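Local atomic coordinates of peptidoglycan-recognition protein SD (Drosophila melanogaster, PDB entry 2RKQ), a protein that recognises bacterial peptidoglycan and activates the Toll pathway in the innate immune response of the fly. Residues V2-W10 with G75-P83. Sequence-based numbering, arbitrary orientation.
Sequences VPIVTRAEW and GKVYEGRSP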
loop_
_atom_site.group_PDB
_atom_site.type_symbol
_atom_site.label_atom_id
_atom_site.label_comp_id
_atom_site.label_asym_id
_atom_site.label_seq_id
_atom_site.Cartn_x
_atom_site.Cartn_y
_atom_site.Cartn_z
ATOM N N VAL A 2 7.218 -13.504 1.493
ATOM C CA VAL A 2 6.055 -13.274 2.343
ATOM C C VAL A 2 4.796 -13.742 1.599
ATOM O O VAL A 2 4.628 -13.476 0.399
ATOM C CB VAL A 2 5.982 -11.789 2.824
ATOM C CG1 VAL A 2 5.891 -10.823 1.644
ATOM C CG2 VAL A 2 4.854 -11.580 3.818
ATOM N N PRO A 3 3.912 -14.489 2.291
ATOM C CA PRO A 3 2.716 -14.893 1.593
ATOM C C PRO A 3 1.846 -13.683 1.280
ATOM O O PRO A 3 1.928 -12.648 1.955
ATOM C CB PRO A 3 2.007 -15.856 2.563
ATOM C CG PRO A 3 2.913 -16.058 3.710
ATOM C CD PRO A 3 3.956 -14.977 3.681
ATOM N N ILE A 4 1.067 -13.818 0.222
ATOM C CA ILE A 4 0.164 -12.757 -0.212
ATOM C C ILE A 4 -1.245 -13.325 -0.144
ATOM O O ILE A 4 -1.511 -14.412 -0.661
ATOM C CB ILE A 4 0.471 -12.300 -1.658
ATOM C CG1 ILE A 4 1.922 -11.802 -1.808
ATOM C CG2 ILE A 4 -0.545 -11.220 -2.137
ATOM C CD1 ILE A 4 2.270 -10.627 -0.908
ATOM N N VAL A 5 -2.143 -12.607 0.526
ATOM C CA VAL A 5 -3.562 -12.934 0.449
ATOM C C VAL A 5 -4.067 -12.368 -0.867
ATOM O O VAL A 5 -4.254 -11.153 -1.010
ATOM C CB VAL A 5 -4.344 -12.334 1.611
ATOM C CG1 VAL A 5 -5.833 -12.711 1.503
ATOM C CG2 VAL A 5 -3.764 -12.784 2.961
ATOM N N THR A 6 -4.265 -13.247 -1.836
ATOM C CA THR A 6 -4.650 -12.815 -3.164
ATOM C C THR A 6 -6.050 -12.244 -3.157
ATOM O O THR A 6 -6.824 -12.444 -2.217
ATOM C CB THR A 6 -4.609 -13.960 -4.160
ATOM O OG1 THR A 6 -5.554 -14.958 -3.767
ATOM C CG2 THR A 6 -3.201 -14.554 -4.251
ATOM N N ARG A 7 -6.361 -11.515 -4.221
ATOM C CA ARG A 7 -7.671 -10.905 -4.353
ATOM C C ARG A 7 -8.776 -11.923 -4.117
ATOM O O ARG A 7 -9.734 -11.645 -3.408
ATOM C CB ARG A 7 -7.820 -10.275 -5.738
ATOM C CG ARG A 7 -6.860 -9.107 -6.013
ATOM C CD ARG A 7 -7.103 -8.548 -7.402
ATOM N NE ARG A 7 -8.379 -7.824 -7.474
ATOM C CZ ARG A 7 -8.493 -6.497 -7.346
ATOM N NH1 ARG A 7 -7.430 -5.739 -7.108
ATOM N NH2 ARG A 7 -9.686 -5.919 -7.453
ATOM N N ALA A 8 -8.650 -13.115 -4.707
ATOM C CA ALA A 8 -9.691 -14.132 -4.519
ATOM C C ALA A 8 -9.833 -14.535 -3.050
ATOM O O ALA A 8 -10.944 -14.777 -2.554
ATOM C CB ALA A 8 -9.411 -15.359 -5.382
ATOM N N GLU A 9 -8.698 -14.605 -2.359
ATOM C CA GLU A 9 -8.671 -15.020 -0.949
ATOM C C GLU A 9 -9.313 -14.019 0.002
ATOM O O GLU A 9 -9.752 -14.401 1.083
ATOM C CB GLU A 9 -7.244 -15.335 -0.508
ATOM C CG GLU A 9 -6.692 -16.633 -1.085
ATOM C CD GLU A 9 -5.215 -16.773 -0.785
ATOM O OE1 GLU A 9 -4.879 -17.403 0.238
ATOM O OE2 GLU A 9 -4.402 -16.230 -1.550
ATOM N N TRP A 10 -9.389 -12.744 -0.393
ATOM C CA TRP A 10 -10.185 -11.807 0.371
ATOM C C TRP A 10 -11.522 -11.451 -0.269
ATOM O O TRP A 10 -12.210 -10.533 0.175
ATOM C CB TRP A 10 -9.387 -10.563 0.794
ATOM C CG TRP A 10 -8.760 -9.688 -0.279
ATOM C CD1 TRP A 10 -7.493 -9.783 -0.775
ATOM C CD2 TRP A 10 -9.323 -8.491 -0.839
ATOM N NE1 TRP A 10 -7.246 -8.750 -1.662
ATOM C CE2 TRP A 10 -8.356 -7.949 -1.723
ATOM C CE3 TRP A 10 -10.563 -7.835 -0.702
ATOM C CZ2 TRP A 10 -8.576 -6.789 -2.455
ATOM C CZ3 TRP A 10 -10.778 -6.672 -1.427
ATOM C CH2 TRP A 10 -9.786 -6.154 -2.294
ATOM N N GLY A 75 -0.622 -8.782 10.435
ATOM C CA GLY A 75 0.654 -9.044 9.776
ATOM C C GLY A 75 0.554 -9.607 8.372
ATOM O O GLY A 75 1.577 -9.943 7.774
ATOM N N LYS A 76 -0.664 -9.712 7.846
ATOM C CA LYS A 76 -0.862 -10.289 6.513
ATOM C C LYS A 76 -0.834 -9.221 5.442
ATOM O O LYS A 76 -1.267 -8.089 5.661
ATOM C CB LYS A 76 -2.170 -11.069 6.442
ATOM C CG LYS A 76 -2.075 -12.396 7.193
ATOM C CD LYS A 76 -3.261 -13.296 6.918
ATOM C CE LYS A 76 -3.026 -14.691 7.511
ATOM N NZ LYS A 76 -4.115 -15.610 7.155
ATOM N N VAL A 77 -0.335 -9.613 4.274
ATOM C CA VAL A 77 -0.236 -8.718 3.127
ATOM C C VAL A 77 -1.331 -9.126 2.158
ATOM O O VAL A 77 -1.412 -10.289 1.773
ATOM C CB VAL A 77 1.105 -8.847 2.412
ATOM C CG1 VAL A 77 1.110 -7.953 1.165
ATOM C CG2 VAL A 77 2.264 -8.505 3.363
ATOM N N TYR A 78 -2.192 -8.163 1.823
ATOM C CA TYR A 78 -3.319 -8.378 0.911
ATOM C C TYR A 78 -3.027 -7.755 -0.439
ATOM O O TYR A 78 -2.562 -6.616 -0.540
ATOM C CB TYR A 78 -4.602 -7.784 1.498
ATOM C CG TYR A 78 -4.996 -8.431 2.788
ATOM C CD1 TYR A 78 -4.388 -8.053 3.982
ATOM C CD2 TYR A 78 -5.955 -9.433 2.816
ATOM C CE1 TYR A 78 -4.708 -8.670 5.183
ATOM C CE2 TYR A 78 -6.295 -10.074 4.012
ATOM C CZ TYR A 78 -5.662 -9.684 5.196
ATOM O OH TYR A 78 -5.974 -10.310 6.386
ATOM N N GLU A 79 -3.322 -8.506 -1.480
ATOM C CA GLU A 79 -3.130 -8.046 -2.843
ATOM C C GLU A 79 -4.208 -7.054 -3.281
ATOM O O GLU A 79 -5.401 -7.312 -3.103
ATOM C CB GLU A 79 -3.195 -9.242 -3.778
ATOM C CG GLU A 79 -2.999 -8.871 -5.225
ATOM C CD GLU A 79 -3.121 -10.068 -6.145
ATOM O OE1 GLU A 79 -3.847 -11.038 -5.808
ATOM O OE2 GLU A 79 -2.487 -10.007 -7.216
ATOM N N GLY A 80 -3.757 -5.936 -3.842
ATOM C CA GLY A 80 -4.642 -4.930 -4.438
ATOM C C GLY A 80 -4.489 -4.936 -5.947
ATOM O O GLY A 80 -4.567 -5.995 -6.591
ATOM N N ARG A 81 -4.277 -3.754 -6.529
ATOM C CA ARG A 81 -3.992 -3.680 -7.971
ATOM C C ARG A 81 -2.709 -4.393 -8.337
ATOM O O ARG A 81 -1.800 -4.508 -7.518
ATOM C CB ARG A 81 -3.845 -2.230 -8.426
ATOM C CG ARG A 81 -5.080 -1.418 -8.229
ATOM C CD ARG A 81 -4.866 0.042 -8.640
ATOM N NE ARG A 81 -6.082 0.762 -8.280
ATOM C CZ ARG A 81 -6.577 1.824 -8.923
ATOM N NH1 ARG A 81 -5.950 2.366 -9.969
ATOM N NH2 ARG A 81 -7.726 2.349 -8.498
ATOM N N SER A 82 -2.615 -4.851 -9.589
ATOM C CA SER A 82 -1.374 -5.384 -10.107
ATOM C C SER A 82 -0.308 -4.295 -10.152
ATOM O O SER A 82 -0.634 -3.145 -10.442
ATOM C CB SER A 82 -1.583 -5.881 -11.533
ATOM O OG SER A 82 -0.349 -6.299 -12.074
ATOM N N PRO A 83 0.965 -4.640 -9.889
ATOM C CA PRO A 83 2.006 -3.638 -10.048
ATOM C C PRO A 83 2.092 -3.011 -11.436
ATOM O O PRO A 83 2.659 -1.923 -11.559
ATOM C CB PRO A 83 3.288 -4.419 -9.731
ATOM C CG PRO A 83 2.829 -5.502 -8.824
ATOM C CD PRO A 83 1.517 -5.914 -9.376
HETATM O O HOH W 1 1.125 -12.069 4.330
#
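Val5 and Tyr78 pair in the parallel bridge by which the short N-terminal strand 4-5 joins strand 77-79, forming an outer border of the mixed sheet in this amidase-like PGRP fold. Val5 N donates to Val77 O (2.7 Å), and Glu79 N returns a nearly straight bond (176°) to Val5 O. One step earlier, a water takes over the pairing, donating to Pro3 O and accepting from Val77 N. On the face turned to helix 113-128, Ile4 CD1 lies 3.6 Å from Val77 CG1. On the other, Val5 CG2 sits over the Tyr78 ring, while CG1, placed anti to the backbone N (chi1 -179°), slants onto CD2 from the same side. The Tyr78 ring in turn makes an offset edge-to-face contact with the Trp10 five-membered ring, planes 76° apart, the edge belonging to Tyr78. Beyond Val5 the two segments are joined through side chains: Trp10 NE1 meets Glu79 O at 2.7 Å, in the carbonyl plane and close to the indole plane, and the Glu79 carboxylate takes the backbone N-H of Arg7 at OE1 (3.0 Å), on the anti side and somewhat out of its plane. A leucine in place of Trp10 would probably leave Glu79 O without this donor and open a gap beside Tyr78 and Met49 of helix 42-58. Arg7 NH1 adds a weak bond to Gly80 O, its NH2 being salt-bridged to Asp64. Two backbone bonds are thus extended by side-chain donors and a carboxylate, which fix the turn 6-10 against residues 79-80 where the backbone bonds between the two segments stop.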